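Long-range contact in geobacter metallireducens SMUG1 (PDB 5H9I), which belongs to the uracil-DNA glycosylase superfamily and binds xanthine in a pocket: residues Pro73-Val79 against Ser113-Trp118. Residues are numbered along the deposited sequence; the frame is centred on the assembly and turned at random.
Sequences PFGEVAV and SGRRLW. With XAN (xanthine), chain B.
The aromatic ring of F74 lies between L117 and the bound xanthine, joining the loop before helix 77-84 to the first turns of helix 112-125. L117 presents CD1 as a CH-pi partner squarely over one face, 4.1 Å from the F74 ring centroid and 1° off the normal. The purine stacks on the opposite face, where F74 CD1 comes within 3.4 Å of xanthine C4. With CG anti to the carbonyl carbon (chi1 -67°), the ring is swung into this gap. A phenylalanine offers two broad apolar faces, one for the ligand and one for the leucine, whose other methyl, CD2, meets F74 CB. Farther along, V79 CG1 packs against W118 CB at 3.7 Å. S113 CB lies 3.6 Å from xanthine C8, off the purine plane.

Polar contacts fix the backbone of the loop. The indole of W118 gives its NE1 hydrogen to P73 O (3.0 Å); P73 O sits in the indole plane and NE1 in the plane of the P73 carbonyl, so a large apolar side chain also ties down a buried carbonyl. One residue on, F74 N donates to xanthine O2 (2.8 Å, 164°), so the peptide between P73 and F74 is held from both ends. The absence of a side chain at G114 lets the loop close in until F74 O rests 3.1 Å from G114 CA in a CA-H...O contact. E76 is the N-cap of helix 77-84, its OE1 accepting from V79 N from above the carboxylate plane, while OE2 bonds S110 and rests beside the aliphatic part of R115, whose NH1 also reaches S110.

N139 and H213 are among the residues binding xanthine. The aromatic stack and backbone amide thus form one wall of the xanthine-binding pocket in this member of the uracil-DNA glycosylase superfamily.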
# COMPACT_ATOMS: atom_id res chain seq x y z
N PRO A 73 0.63 -2.81 -3.97
CA PRO A 73 -0.25 -2.72 -2.77
C PRO A 73 -1.42 -3.71 -2.83
O PRO A 73 -2.03 -3.92 -3.86
CB PRO A 73 -0.78 -1.27 -2.76
CG PRO A 73 0.14 -0.56 -3.71
CD PRO A 73 0.71 -1.53 -4.69
N PHE A 74 -1.62 -4.35 -1.66
CA PHE A 74 -2.67 -5.43 -1.57
C PHE A 74 -2.51 -6.47 -2.64
O PHE A 74 -3.44 -7.07 -3.09
CB PHE A 74 -4.09 -4.77 -1.61
CG PHE A 74 -4.41 -3.92 -0.39
CD1 PHE A 74 -4.97 -4.53 0.76
CD2 PHE A 74 -4.15 -2.57 -0.39
CE1 PHE A 74 -5.31 -3.73 1.81
CE2 PHE A 74 -4.49 -1.79 0.67
CZ PHE A 74 -5.06 -2.38 1.74
N GLY A 75 -1.25 -6.71 -3.06
CA GLY A 75 -0.97 -7.37 -4.30
C GLY A 75 -0.92 -8.88 -4.22
O GLY A 75 0.13 -9.49 -4.38
N GLU A 76 -2.08 -9.45 -4.05
CA GLU A 76 -2.26 -10.91 -4.07
C GLU A 76 -1.70 -11.37 -5.43
O GLU A 76 -1.99 -10.80 -6.50
CB GLU A 76 -3.70 -11.28 -3.86
CG GLU A 76 -3.94 -12.83 -3.73
CD GLU A 76 -4.79 -13.41 -4.78
OE1 GLU A 76 -5.19 -12.76 -5.81
OE2 GLU A 76 -5.11 -14.65 -4.66
N VAL A 77 -0.98 -12.50 -5.46
CA VAL A 77 -0.26 -12.90 -6.65
C VAL A 77 -1.15 -13.09 -7.82
O VAL A 77 -0.88 -12.56 -8.93
CB VAL A 77 0.66 -14.16 -6.35
CG1 VAL A 77 1.30 -14.65 -7.62
CG2 VAL A 77 1.66 -13.80 -5.29
N ALA A 78 -2.26 -13.80 -7.62
CA ALA A 78 -3.15 -14.13 -8.71
C ALA A 78 -3.77 -12.90 -9.38
O ALA A 78 -3.76 -12.76 -10.61
CB ALA A 78 -4.20 -15.09 -8.30
N VAL A 79 -4.23 -11.98 -8.52
CA VAL A 79 -4.89 -10.83 -9.09
C VAL A 79 -3.87 -9.93 -9.77
O VAL A 79 -4.21 -9.32 -10.85
CB VAL A 79 -5.88 -10.16 -8.09
CG1 VAL A 79 -5.13 -9.39 -7.16
CG2 VAL A 79 -6.90 -9.33 -8.94
N SER A 113 -6.90 -10.38 2.16
CA SER A 113 -7.13 -8.92 2.13
C SER A 113 -7.06 -8.36 0.73
O SER A 113 -8.04 -7.78 0.22
CB SER A 113 -6.17 -8.17 3.02
OG SER A 113 -6.40 -8.40 4.39
N GLY A 114 -5.97 -8.62 0.06
CA GLY A 114 -5.81 -8.09 -1.33
C GLY A 114 -6.68 -8.79 -2.32
O GLY A 114 -7.23 -8.24 -3.30
N ARG A 115 -6.95 -10.10 -2.17
CA ARG A 115 -7.92 -10.79 -2.96
C ARG A 115 -9.28 -10.19 -2.89
O ARG A 115 -9.94 -10.00 -3.90
CB ARG A 115 -7.99 -12.33 -2.58
CG ARG A 115 -8.51 -13.21 -3.60
CD ARG A 115 -8.38 -14.67 -3.14
NE ARG A 115 -9.31 -14.90 -2.09
CZ ARG A 115 -9.02 -15.62 -0.97
NH1 ARG A 115 -7.77 -16.13 -0.76
NH2 ARG A 115 -10.00 -15.87 -0.11
N ARG A 116 -9.68 -9.84 -1.66
CA ARG A 116 -10.96 -9.20 -1.48
C ARG A 116 -10.97 -7.78 -2.13
O ARG A 116 -11.98 -7.42 -2.75
CB ARG A 116 -11.27 -9.05 0.01
CG ARG A 116 -11.76 -10.38 0.63
CD ARG A 116 -12.07 -10.16 2.10
NE ARG A 116 -12.58 -11.42 2.67
CZ ARG A 116 -12.77 -11.60 3.97
NH1 ARG A 116 -12.43 -10.72 4.86
NH2 ARG A 116 -13.37 -12.76 4.33
N LEU A 117 -9.96 -7.00 -1.83
CA LEU A 117 -9.96 -5.60 -2.33
C LEU A 117 -9.92 -5.53 -3.82
O LEU A 117 -10.81 -4.92 -4.46
CB LEU A 117 -8.82 -4.84 -1.71
CG LEU A 117 -8.64 -3.39 -2.15
CD1 LEU A 117 -8.49 -2.58 -0.86
CD2 LEU A 117 -7.48 -3.13 -3.04
N TRP A 118 -8.97 -6.21 -4.41
CA TRP A 118 -8.85 -6.15 -5.87
C TRP A 118 -9.96 -6.91 -6.56
O TRP A 118 -10.41 -6.60 -7.66
CB TRP A 118 -7.47 -6.60 -6.41
CG TRP A 118 -6.36 -5.68 -6.07
CD1 TRP A 118 -5.30 -5.92 -5.22
CD2 TRP A 118 -6.11 -4.38 -6.64
NE1 TRP A 118 -4.49 -4.87 -5.19
CE2 TRP A 118 -4.93 -3.90 -6.07
CE3 TRP A 118 -6.78 -3.60 -7.56
CZ2 TRP A 118 -4.43 -2.67 -6.33
CZ3 TRP A 118 -6.26 -2.38 -7.87
CH2 TRP A 118 -5.10 -1.92 -7.30
N9 XAN B . -2.74 -6.42 3.03
C4 XAN B . -2.21 -5.28 2.68
N3 XAN B . -1.50 -4.85 1.64
C2 XAN B . -1.13 -3.65 1.59
O2 XAN B . -0.44 -3.30 0.67
N1 XAN B . -1.48 -2.73 2.50
C6 XAN B . -2.20 -3.01 3.54
O6 XAN B . -2.49 -2.18 4.42
C5 XAN B . -2.58 -4.34 3.70
N7 XAN B . -3.29 -4.98 4.62
C8 XAN B . -3.39 -6.23 4.21